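Local structure of ferric-siderophore receptor protein (6ENK) at residues F211-T216 and V233-D238; N217-L222 and G244-S249. The protein binds the ferric form of the siderophore desferrioxamine B, probably to hand it over to a membrane transporter for iron uptake. All coordinates share one frame; numbering follows the deposited sequence.

From the N-terminal side, the chain runs along strand 211-214, passes through N217-L222 into helix 220-227, returns as the loop at V233, enters the short helix 237-240 and comes back as strand 247-250. Contact 1 closes the first loop, with 16 residues between its segments; contact 2 closes one of 21. Their segments alternate, so the two closures cross instead of nesting, and their centres lie about 7 Å apart. Strands 211-214 and 247-250 are antiparallel neighbours in the mixed sheet, joined where E248 N meets V213 O. Contact 1 ties the end of strand 211-214 to the loop leading into helix 237-240, contact 2 the turn before helix 220-227 to the turn before strand 247-250; both touch the bound siderophore.

Contact 1 of 2, residues F211-T216 and V233-D238; sequences FYVSGT and VEPSED. With BJ5 (desferrioxamine B), chain E.
At the end of strand 211-214, next to the edge strand of the mixed sheet, the chain turns toward helix 220-227, and E234 from the returning loop holds this turn with both carboxylate oxygens. OE1 of E234 accepts the backbone N-H of T216 at 3.0 Å, from the syn side but 25° out of the carboxylate plane. The hydroxyl OG1 of T216 gives its proton to E234 OE2 over a short 2.5 Å, on the syn lone pair. A chi1 of 57° sets OG1 between the T216 backbone N and carbonyl carbon, on the side where the carboxylate can take both donors at once. OE2 also forms a salt bridge to K226 of helix 220-227, which probably favours the charged carboxylate. Farther back, V213 CG1 packs obliquely on the ring of P235, 3.7 Å from CG, while a water donates to S214 O (2.6 Å) and V233 O (2.8 Å), bridging two carbonyls. On the ligand side, C32 of desferrioxamine B lies over one face of the Y212 ring, toward the rim, 3.7 Å from CZ. This strand-to-helix connection, with Y212 and S214 lining the siderophore cleft, is consistent with the two-lobed fold of the solute-binding protein 8 family.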
ATOM      1  N   PHE A 211      -9.767 -16.866   2.952  1.00 16.05           N
ATOM      2  CA  PHE A 211      -9.440 -15.803   3.862  1.00 15.88           C
ATOM      3  C   PHE A 211      -7.942 -15.896   4.063  1.00 15.69           C
ATOM      4  O   PHE A 211      -7.445 -16.956   4.466  1.00 17.14           O
ATOM      5  CB  PHE A 211     -10.130 -16.017   5.192  1.00 16.39           C
ATOM      6  CG  PHE A 211      -9.898 -14.914   6.167  1.00 16.44           C
ATOM      7  CD1 PHE A 211     -10.684 -13.789   6.146  1.00 17.39           C
ATOM      8  CD2 PHE A 211      -8.891 -15.013   7.124  1.00 17.13           C
ATOM      9  CE1 PHE A 211     -10.481 -12.767   7.046  1.00 17.56           C
ATOM     10  CE2 PHE A 211      -8.672 -13.987   8.026  1.00 17.87           C
ATOM     11  CZ  PHE A 211      -9.467 -12.866   7.989  1.00 17.83           C
ATOM     12  N   TYR A 212      -7.229 -14.818   3.765  1.00 14.21           N
ATOM     13  CA  TYR A 212      -5.777 -14.817   3.841  1.00 14.27           C
ATOM     14  C   TYR A 212      -5.278 -14.135   5.096  1.00 13.95           C
ATOM     15  O   TYR A 212      -5.697 -13.025   5.391  1.00 13.96           O
ATOM     16  CB  TYR A 212      -5.209 -14.087   2.646  1.00 14.31           C
ATOM     17  CG  TYR A 212      -5.711 -14.599   1.326  1.00 14.18           C
ATOM     18  CD1 TYR A 212      -5.170 -15.735   0.773  1.00 14.67           C
ATOM     19  CD2 TYR A 212      -6.713 -13.924   0.610  1.00 14.19           C
ATOM     20  CE1 TYR A 212      -5.591 -16.205  -0.451  1.00 14.82           C
ATOM     21  CE2 TYR A 212      -7.139 -14.391  -0.620  1.00 14.94           C
ATOM     22  CZ  TYR A 212      -6.560 -15.528  -1.150  1.00 14.74           C
ATOM     23  OH  TYR A 212      -6.921 -16.026  -2.358  1.00 15.12           O
ATOM     24  N   VAL A 213      -4.380 -14.787   5.821  1.00 13.68           N
ATOM     25  CA  VAL A 213      -3.731 -14.172   6.985  1.00 14.43           C
ATOM     26  C   VAL A 213      -2.281 -13.851   6.671  1.00 14.35           C
ATOM     27  O   VAL A 213      -1.475 -14.765   6.386  1.00 14.37           O
ATOM     28  CB  VAL A 213      -3.765 -15.077   8.234  1.00 14.85           C
ATOM     29  CG1 VAL A 213      -3.213 -14.342   9.454  1.00 15.38           C
ATOM     30  CG2 VAL A 213      -5.180 -15.512   8.510  1.00 15.56           C
ATOM     31  N   SER A 214      -1.946 -12.558   6.746  1.00 14.30           N
ATOM     32  CA  SER A 214      -0.602 -12.115   6.484  1.00 14.51           C
ATOM     33  C   SER A 214       0.237 -12.247   7.756  1.00 15.36           C
ATOM     34  O   SER A 214      -0.242 -11.968   8.862  1.00 15.74           O
ATOM     35  CB  SER A 214      -0.589 -10.672   5.970  1.00 13.79           C
ATOM     36  OG  SER A 214      -1.136 -10.586   4.664  1.00 13.28           O
ATOM     37  N   GLY A 215       1.480 -12.695   7.594  1.00 14.91           N
ATOM     38  CA  GLY A 215       2.501 -12.454   8.620  1.00 15.43           C
ATOM     39  C   GLY A 215       3.069 -11.067   8.420  1.00 15.91           C
ATOM     40  O   GLY A 215       2.763 -10.397   7.441  1.00 15.15           O
ATOM     41  N   THR A 216       3.931 -10.639   9.329  1.00 16.01           N
ATOM     42  CA  THR A 216       4.475  -9.310   9.270  1.00 16.21           C
ATOM     43  C   THR A 216       5.625  -9.239   8.286  1.00 16.74           C
ATOM     44  O   THR A 216       5.736  -8.251   7.542  1.00 18.06           O
ATOM     45  CB  THR A 216       4.917  -8.803  10.648  1.00 16.63           C
ATOM     46  OG1 THR A 216       5.879  -9.689  11.218  1.00 14.67           O
ATOM     47  CG2 THR A 216       3.700  -8.680  11.539  1.00 16.30           C
ATOM     48  N   VAL A 233      -0.628 -11.605  15.325  1.00 17.48           N
ATOM     49  CA  VAL A 233      -0.791 -13.017  15.016  1.00 18.77           C
ATOM     50  C   VAL A 233       0.185 -13.302  13.870  1.00 18.36           C
ATOM     51  O   VAL A 233       0.205 -12.576  12.867  1.00 18.72           O
ATOM     52  CB  VAL A 233      -2.245 -13.347  14.597  1.00 19.20           C
ATOM     53  CG1 VAL A 233      -2.382 -14.767  14.044  1.00 19.67           C
ATOM     54  CG2 VAL A 233      -3.188 -13.122  15.779  1.00 19.19           C
ATOM     55  N   GLU A 234       1.023 -14.321  14.045  1.00 17.87           N
ATOM     56  CA  GLU A 234       2.047 -14.675  13.045  1.00 17.86           C
ATOM     57  C   GLU A 234       1.848 -16.119  12.616  1.00 17.14           C
ATOM     58  O   GLU A 234       2.206 -17.029  13.356  1.00 17.49           O
ATOM     59  CB  GLU A 234       3.465 -14.490  13.616  1.00 18.22           C
ATOM     60  CG  GLU A 234       3.811 -13.059  13.955  1.00 17.89           C
ATOM     61  CD  GLU A 234       4.338 -12.243  12.780  1.00 18.22           C
ATOM     62  OE1 GLU A 234       4.133 -12.618  11.606  1.00 18.45           O
ATOM     63  OE2 GLU A 234       4.986 -11.208  13.053  1.00 18.08           O
ATOM     64  N   PRO A 235       1.269 -16.343  11.423  1.00 16.07           N
ATOM     65  CA  PRO A 235       1.298 -17.710  10.888  1.00 16.58           C
ATOM     66  C   PRO A 235       2.745 -18.216  10.838  1.00 16.66           C
ATOM     67  O   PRO A 235       3.668 -17.405  10.645  1.00 16.58           O
ATOM     68  CB  PRO A 235       0.733 -17.541   9.479  1.00 16.55           C
ATOM     69  CG  PRO A 235      -0.113 -16.328   9.559  1.00 16.30           C
ATOM     70  CD  PRO A 235       0.537 -15.418  10.535  1.00 16.35           C
ATOM     71  N   SER A 236       2.949 -19.518  10.995  1.00 17.26           N
ATOM     72  CA  SER A 236       4.297 -20.082  10.904  1.00 17.38           C
ATOM     73  C   SER A 236       4.855 -19.850   9.498  1.00 17.84           C
ATOM     74  O   SER A 236       4.085 -19.706   8.522  1.00 16.33           O
ATOM     75  CB  SER A 236       4.296 -21.583  11.217  1.00 17.72           C
ATOM     76  OG  SER A 236       3.692 -22.307  10.176  1.00 17.57           O
ATOM     77  N   GLU A 237       6.186 -19.838   9.385  1.00 18.04           N
ATOM     78  CA  GLU A 237       6.812 -19.812   8.056  1.00 19.69           C
ATOM     79  C   GLU A 237       6.302 -20.962   7.246  1.00 17.55           C
ATOM     80  O   GLU A 237       6.082 -20.829   6.038  1.00 18.14           O
ATOM     81  CB  GLU A 237       8.358 -19.904   8.094  1.00 22.36           C
ATOM     82  CG  GLU A 237       9.101 -18.607   8.358  1.00 26.52           C
ATOM     83  CD  GLU A 237       8.637 -17.426   7.529  1.00 29.05           C
ATOM     84  OE1 GLU A 237       8.498 -17.549   6.261  1.00 24.93           O
ATOM     85  OE2 GLU A 237       8.357 -16.379   8.202  1.00 34.91           O
ATOM     86  N   ASP A 238       6.090 -22.100   7.908  1.00 16.86           N
ATOM     87  CA  ASP A 238       5.592 -23.261   7.221  1.00 16.43           C
ATOM     88  C   ASP A 238       4.218 -23.049   6.577  1.00 15.95           C
ATOM     89  O   ASP A 238       3.952 -23.510   5.453  1.00 16.51           O
ATOM     90  CB  ASP A 238       5.563 -24.463   8.146  1.00 17.32           C
ATOM     91  CG  ASP A 238       5.516 -25.738   7.380  1.00 17.43           C
ATOM     92  OD1 ASP A 238       6.426 -25.967   6.545  1.00 15.64           O
ATOM     93  OD2 ASP A 238       4.558 -26.482   7.565  1.00 18.93           O
TER
HETATM   94 FE   BJ5 E 404      -1.884  -9.929  -3.675  1.00 16.23          FE
HETATM   95  O11 BJ5 E 404      -3.243  -8.982  -4.766  1.00 21.67           O
HETATM   96  O12 BJ5 E 404      -0.778 -10.016  -5.328  1.00 19.14           O
HETATM   97  O21 BJ5 E 404      -0.480 -10.834  -2.630  1.00 19.61           O
HETATM   98  O22 BJ5 E 404      -0.940  -8.255  -3.203  1.00 20.46           O
HETATM   99  O31 BJ5 E 404      -3.048  -9.860  -2.066  1.00 18.47           O
HETATM  100  O32 BJ5 E 404      -2.843 -11.633  -4.088  1.00 17.84           O
HETATM  101  N11 BJ5 E 404      -2.595  -8.716  -5.876  1.00 22.81           N
HETATM  102  C11 BJ5 E 404      -1.437  -9.441  -6.288  1.00 21.73           C
HETATM  103  C12 BJ5 E 404      -0.857  -9.490  -7.666  1.00 25.32           C
HETATM  104  C13 BJ5 E 404      -0.111 -10.797  -7.943  1.00 27.16           C
HETATM  105  C14 BJ5 E 404       1.366 -10.720  -7.616  1.00 29.59           C
HETATM  106  O13 BJ5 E 404       2.209 -10.506  -8.486  1.00 34.34           O
HETATM  107  N12 BJ5 E 404       1.715 -10.958  -6.352  1.00 28.22           N
HETATM  108  C15 BJ5 E 404       3.080 -11.287  -5.940  1.00 27.58           C
HETATM  109  C16 BJ5 E 404       3.717 -10.221  -5.088  1.00 25.52           C
HETATM  110  C18 BJ5 E 404       2.591 -10.880  -2.877  1.00 22.07           C
HETATM  111  C17 BJ5 E 404       2.915  -9.784  -3.868  1.00 23.33           C
HETATM  112  C19 BJ5 E 404       1.664 -10.425  -1.761  1.00 21.43           C
HETATM  113  N21 BJ5 E 404       0.379  -9.916  -2.278  1.00 20.77           N
HETATM  114  C21 BJ5 E 404       0.068  -8.517  -2.405  1.00 19.49           C
HETATM  115  C22 BJ5 E 404       0.854  -7.361  -1.876  1.00 19.74           C
HETATM  116  C23 BJ5 E 404       0.119  -6.575  -0.792  1.00 18.29           C
HETATM  117  C24 BJ5 E 404      -0.149  -7.391   0.445  1.00 17.86           C
HETATM  118  O23 BJ5 E 404       0.683  -7.508   1.330  1.00 19.90           O
HETATM  119  N22 BJ5 E 404      -1.347  -7.966   0.529  1.00 17.15           N
HETATM  120  C25 BJ5 E 404      -1.878  -8.614   1.722  1.00 17.22           C
HETATM  121  C26 BJ5 E 404      -3.021  -9.535   1.393  1.00 16.68           C
HETATM  122  C27 BJ5 E 404      -2.592 -10.853   0.770  1.00 17.00           C
HETATM  123  C28 BJ5 E 404      -3.730 -11.735   0.295  1.00 17.27           C
HETATM  124  C29 BJ5 E 404      -4.550 -11.148  -0.851  1.00 16.84           C
HETATM  125  N31 BJ5 E 404      -3.745 -10.961  -2.065  1.00 16.68           N
HETATM  126  C31 BJ5 E 404      -3.648 -11.945  -3.081  1.00 17.39           C
HETATM  127  C32 BJ5 E 404      -4.344 -13.278  -3.057  1.00 17.67           C
HETATM  128  C39 BJ5 E 404      -3.159  -7.658  -6.705  1.00 24.74           C
HETATM  129  C40 BJ5 E 404      -4.515  -8.023  -7.253  1.00 28.08           C
HETATM  130  C41 BJ5 E 404      -4.639  -9.472  -7.717  1.00 32.89           C
HETATM  131  C42 BJ5 E 404      -5.273  -9.670  -9.088  1.00 36.95           C
HETATM  132  C43 BJ5 E 404      -6.729 -10.092  -9.044  1.00 39.29           C
HETATM  133  N44 BJ5 E 404      -7.463  -9.535  -7.911  1.00 43.70           N
HETATM  134  O   HOH W   1      -1.583 -11.402  11.044  1.00 14.29           O

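Contact 2 of 2, residues N217-L222 and G244-S249. With BJ5 (desferrioxamine B), chain E.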
ATOM      1  N   ASN A 217       6.430 -10.300   8.238  1.00 16.75           N
ATOM      2  CA  ASN A 217       7.617 -10.329   7.375  1.00 16.71           C
ATOM      3  C   ASN A 217       7.233 -10.052   5.915  1.00 16.50           C
ATOM      4  O   ASN A 217       6.224 -10.546   5.428  1.00 16.99           O
ATOM      5  CB  ASN A 217       8.345 -11.667   7.474  1.00 16.80           C
ATOM      6  CG  ASN A 217       9.703 -11.656   6.781  1.00 17.69           C
ATOM      7  OD1 ASN A 217      10.476 -10.709   6.947  1.00 17.90           O
ATOM      8  ND2 ASN A 217      10.006 -12.727   6.016  1.00 16.89           N
ATOM      9  N   LEU A 218       8.075  -9.262   5.246  1.00 16.30           N
ATOM     10  CA  LEU A 218       7.962  -8.905   3.812  1.00 16.00           C
ATOM     11  C   LEU A 218       7.107  -7.676   3.520  1.00 15.42           C
ATOM     12  O   LEU A 218       7.373  -6.978   2.528  1.00 15.73           O
ATOM     13  CB  LEU A 218       7.562 -10.073   2.903  1.00 15.79           C
ATOM     14  CG  LEU A 218       8.338 -11.387   3.023  1.00 15.77           C
ATOM     15  CD1 LEU A 218       7.801 -12.338   1.974  1.00 15.97           C
ATOM     16  CD2 LEU A 218       9.843 -11.203   2.893  1.00 14.73           C
ATOM     17  N   SER A 219       6.092  -7.399   4.349  1.00 15.22           N
ATOM     18  CA  SER A 219       5.202  -6.249   4.138  1.00 15.49           C
ATOM     19  C   SER A 219       5.792  -4.997   4.781  1.00 15.45           C
ATOM     20  O   SER A 219       6.165  -5.020   5.959  1.00 15.95           O
ATOM     21  CB  SER A 219       3.813  -6.503   4.727  1.00 15.88           C
ATOM     22  OG  SER A 219       3.090  -7.463   3.970  1.00 17.90           O
ATOM     23  N   VAL A 220       5.822  -3.884   4.049  1.00 15.14           N
ATOM     24  CA  VAL A 220       6.414  -2.648   4.598  1.00 15.33           C
ATOM     25  C   VAL A 220       5.623  -2.056   5.761  1.00 14.88           C
ATOM     26  O   VAL A 220       6.226  -1.590   6.747  1.00 15.13           O
ATOM     27  CB  VAL A 220       6.688  -1.562   3.515  1.00 15.31           C
ATOM     28  CG1 VAL A 220       7.640  -2.102   2.481  1.00 15.65           C
ATOM     29  CG2 VAL A 220       5.407  -1.070   2.843  1.00 14.94           C
ATOM     30  N   ASP A 221       4.294  -2.072   5.672  1.00 14.69           N
ATOM     31  CA  ASP A 221       3.474  -1.567   6.798  1.00 14.41           C
ATOM     32  C   ASP A 221       3.614  -2.447   8.038  1.00 14.61           C
ATOM     33  O   ASP A 221       3.950  -1.946   9.139  1.00 14.46           O
ATOM     34  CB  ASP A 221       1.998  -1.351   6.421  1.00 14.60           C
ATOM     35  CG  ASP A 221       1.269  -2.629   6.013  1.00 15.04           C
ATOM     36  OD1 ASP A 221       1.886  -3.537   5.413  1.00 14.41           O
ATOM     37  OD2 ASP A 221       0.048  -2.691   6.271  1.00 16.01           O
ATOM     38  N   LEU A 222       3.412  -3.750   7.870  1.00 14.16           N
ATOM     39  CA  LEU A 222       3.427  -4.660   9.024  1.00 14.68           C
ATOM     40  C   LEU A 222       4.826  -4.772   9.661  1.00 14.81           C
ATOM     41  O   LEU A 222       4.935  -4.856  10.881  1.00 13.98           O
ATOM     42  CB  LEU A 222       2.836  -6.036   8.680  1.00 14.56           C
ATOM     43  CG  LEU A 222       1.467  -6.017   7.987  1.00 14.42           C
ATOM     44  CD1 LEU A 222       1.049  -7.423   7.644  1.00 15.21           C
ATOM     45  CD2 LEU A 222       0.449  -5.324   8.883  1.00 15.12           C
ATOM     46  N   GLY A 244       5.733 -18.224  -0.762  1.00 17.29           N
ATOM     47  CA  GLY A 244       7.109 -17.828  -0.482  1.00 17.67           C
ATOM     48  C   GLY A 244       7.258 -16.893   0.710  1.00 17.78           C
ATOM     49  O   GLY A 244       8.166 -16.079   0.733  1.00 19.87           O
ATOM     50  N   GLY A 245       6.373 -17.013   1.690  1.00 16.03           N
ATOM     51  CA  GLY A 245       6.524 -16.333   2.970  1.00 16.05           C
ATOM     52  C   GLY A 245       5.616 -15.148   3.241  1.00 15.04           C
ATOM     53  O   GLY A 245       5.711 -14.560   4.319  1.00 14.15           O
ATOM     54  N   TRP A 246       4.743 -14.795   2.294  1.00 14.71           N
ATOM     55  CA  TRP A 246       3.842 -13.631   2.446  1.00 14.74           C
ATOM     56  C   TRP A 246       2.633 -13.879   3.359  1.00 15.34           C
ATOM     57  O   TRP A 246       2.447 -13.162   4.356  1.00 15.54           O
ATOM     58  CB  TRP A 246       3.349 -13.141   1.076  1.00 14.88           C
ATOM     59  CG  TRP A 246       4.369 -12.335   0.286  1.00 14.10           C
ATOM     60  CD1 TRP A 246       5.243 -12.812  -0.664  1.00 15.14           C
ATOM     61  CD2 TRP A 246       4.602 -10.925   0.372  1.00 13.87           C
ATOM     62  NE1 TRP A 246       6.016 -11.783  -1.162  1.00 14.71           N
ATOM     63  CE2 TRP A 246       5.637 -10.614  -0.546  1.00 14.25           C
ATOM     64  CE3 TRP A 246       4.032  -9.883   1.140  1.00 13.71           C
ATOM     65  CZ2 TRP A 246       6.118  -9.306  -0.723  1.00 14.42           C
ATOM     66  CZ3 TRP A 246       4.508  -8.578   0.962  1.00 13.68           C
ATOM     67  CH2 TRP A 246       5.537  -8.299   0.022  1.00 14.02           C
ATOM     68  N   PHE A 247       1.831 -14.897   3.030  1.00 14.38           N
ATOM     69  CA  PHE A 247       0.601 -15.142   3.743  1.00 14.59           C
ATOM     70  C   PHE A 247       0.209 -16.602   3.734  1.00 14.51           C
ATOM     71  O   PHE A 247       0.724 -17.401   2.951  1.00 13.70           O
ATOM     72  CB  PHE A 247      -0.542 -14.248   3.198  1.00 14.55           C
ATOM     73  CG  PHE A 247      -0.830 -14.430   1.722  1.00 14.81           C
ATOM     74  CD1 PHE A 247      -1.679 -15.439   1.276  1.00 15.94           C
ATOM     75  CD2 PHE A 247      -0.262 -13.577   0.778  1.00 15.37           C
ATOM     76  CE1 PHE A 247      -1.959 -15.611  -0.101  1.00 15.98           C
ATOM     77  CE2 PHE A 247      -0.536 -13.728  -0.591  1.00 16.01           C
ATOM     78  CZ  PHE A 247      -1.385 -14.748  -1.031  1.00 15.93           C
ATOM     79  N   GLU A 248      -0.731 -16.907   4.623  1.00 14.96           N
ATOM     80  CA  GLU A 248      -1.371 -18.206   4.738  1.00 15.23           C
ATOM     81  C   GLU A 248      -2.784 -18.129   4.159  1.00 15.52           C
ATOM     82  O   GLU A 248      -3.511 -17.185   4.450  1.00 14.92           O
ATOM     83  CB  GLU A 248      -1.480 -18.588   6.210  1.00 15.35           C
ATOM     84  CG  GLU A 248      -2.105 -19.967   6.416  1.00 15.99           C
ATOM     85  CD  GLU A 248      -2.210 -20.347   7.881  1.00 16.87           C
ATOM     86  OE1 GLU A 248      -2.020 -19.468   8.733  1.00 17.26           O
ATOM     87  OE2 GLU A 248      -2.484 -21.531   8.165  1.00 15.39           O
ATOM     88  N   SER A 249      -3.178 -19.127   3.372  1.00 16.36           N
ATOM     89  CA  SER A 249      -4.536 -19.187   2.833  1.00 17.55           C
ATOM     90  C   SER A 249      -5.418 -20.082   3.738  1.00 17.90           C
ATOM     91  O   SER A 249      -5.103 -21.255   3.923  1.00 16.67           O
ATOM     92  CB  SER A 249      -4.475 -19.723   1.407  1.00 17.92           C
ATOM     93  OG  SER A 249      -3.771 -18.799   0.571  1.00 19.02           O
TER
HETATM   94 FE   BJ5 E 404      -1.884  -9.929  -3.675  1.00 16.23          FE
HETATM   95  O11 BJ5 E 404      -3.243  -8.982  -4.766  1.00 21.67           O
HETATM   96  O12 BJ5 E 404      -0.778 -10.016  -5.328  1.00 19.14           O
HETATM   97  O21 BJ5 E 404      -0.480 -10.834  -2.630  1.00 19.61           O
HETATM   98  O22 BJ5 E 404      -0.940  -8.255  -3.203  1.00 20.46           O
HETATM   99  O31 BJ5 E 404      -3.048  -9.860  -2.066  1.00 18.47           O
HETATM  100  O32 BJ5 E 404      -2.843 -11.633  -4.088  1.00 17.84           O
HETATM  101  N11 BJ5 E 404      -2.595  -8.716  -5.876  1.00 22.81           N
HETATM  102  C11 BJ5 E 404      -1.437  -9.441  -6.288  1.00 21.73           C
HETATM  103  C12 BJ5 E 404      -0.857  -9.490  -7.666  1.00 25.32           C
HETATM  104  C13 BJ5 E 404      -0.111 -10.797  -7.943  1.00 27.16           C
HETATM  105  C14 BJ5 E 404       1.366 -10.720  -7.616  1.00 29.59           C
HETATM  106  O13 BJ5 E 404       2.209 -10.506  -8.486  1.00 34.34           O
HETATM  107  N12 BJ5 E 404       1.715 -10.958  -6.352  1.00 28.22           N
HETATM  108  C15 BJ5 E 404       3.080 -11.287  -5.940  1.00 27.58           C
HETATM  109  C16 BJ5 E 404       3.717 -10.221  -5.088  1.00 25.52           C
HETATM  110  C18 BJ5 E 404       2.591 -10.880  -2.877  1.00 22.07           C
HETATM  111  C17 BJ5 E 404       2.915  -9.784  -3.868  1.00 23.33           C
HETATM  112  C19 BJ5 E 404       1.664 -10.425  -1.761  1.00 21.43           C
HETATM  113  N21 BJ5 E 404       0.379  -9.916  -2.278  1.00 20.77           N
HETATM  114  C21 BJ5 E 404       0.068  -8.517  -2.405  1.00 19.49           C
HETATM  115  C22 BJ5 E 404       0.854  -7.361  -1.876  1.00 19.74           C
HETATM  116  C23 BJ5 E 404       0.119  -6.575  -0.792  1.00 18.29           C
HETATM  117  C24 BJ5 E 404      -0.149  -7.391   0.445  1.00 17.86           C
HETATM  118  O23 BJ5 E 404       0.683  -7.508   1.330  1.00 19.90           O
HETATM  119  N22 BJ5 E 404      -1.347  -7.966   0.529  1.00 17.15           N
HETATM  120  C25 BJ5 E 404      -1.878  -8.614   1.722  1.00 17.22           C
HETATM  121  C26 BJ5 E 404      -3.021  -9.535   1.393  1.00 16.68           C
HETATM  122  C27 BJ5 E 404      -2.592 -10.853   0.770  1.00 17.00           C
HETATM  123  C28 BJ5 E 404      -3.730 -11.735   0.295  1.00 17.27           C
HETATM  124  C29 BJ5 E 404      -4.550 -11.148  -0.851  1.00 16.84           C
HETATM  125  N31 BJ5 E 404      -3.745 -10.961  -2.065  1.00 16.68           N
HETATM  126  C31 BJ5 E 404      -3.648 -11.945  -3.081  1.00 17.39           C
HETATM  127  C32 BJ5 E 404      -4.344 -13.278  -3.057  1.00 17.67           C
HETATM  128  C39 BJ5 E 404      -3.159  -7.658  -6.705  1.00 24.74           C
HETATM  129  C40 BJ5 E 404      -4.515  -8.023  -7.253  1.00 28.08           C
HETATM  130  C41 BJ5 E 404      -4.639  -9.472  -7.717  1.00 32.89           C
HETATM  131  C42 BJ5 E 404      -5.273  -9.670  -9.088  1.00 36.95           C
HETATM  132  C43 BJ5 E 404      -6.729 -10.092  -9.044  1.00 39.29           C
HETATM  133  N44 BJ5 E 404      -7.463  -9.535  -7.911  1.00 43.70           N
HETATM  134  O   HOH W   2       4.781 -12.769   6.365  1.00 15.58           O
HETATM  135  O   HOH W   3       8.037 -14.721   5.734  1.00 19.75           O
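L218 meets W246 over one face of the indole, and its side chain can be followed outward atom by atom. CB lies 3.9 Å from both CZ3 and CH2 of the six-membered ring. CG, anti to the carbonyl carbon (chi1 -50°), carries the chain on across the indole, and CD1 ends over the five-membered ring as a CH-pi contact, 3.6 Å from its centroid and 5° off the normal. The same methyl approaches the backbone of G245, 3.8 Å from its C atom. Desferrioxamine B covers the opposite face of the indole, with C19 3.7 Å from W246 CD2, while S219 OG stands at the ring edge, 3.5 Å from CZ3, and L218 O comes within 3.4 Å of CH2. Were W246 an alanine, the L218 methyl and the siderophore's C18-C19 methylenes would probably lose the indole between them, opening a gap beside the ligand. F247, next along, puts a ring face under C28 of the ligand. Between the two backbones, N217 ND2 donates to a water (2.8 Å); this water and a second one may bond to G245 O, and the second to N217 O, though not all at once. The segments thus meet mainly through apolar and aromatic surfaces, with L218 O and S219 OG against the indole rim; the aromatic side probably holds the ligand's linkers by shape and dispersion, whereas R268 gives the ligand a hydrogen bond.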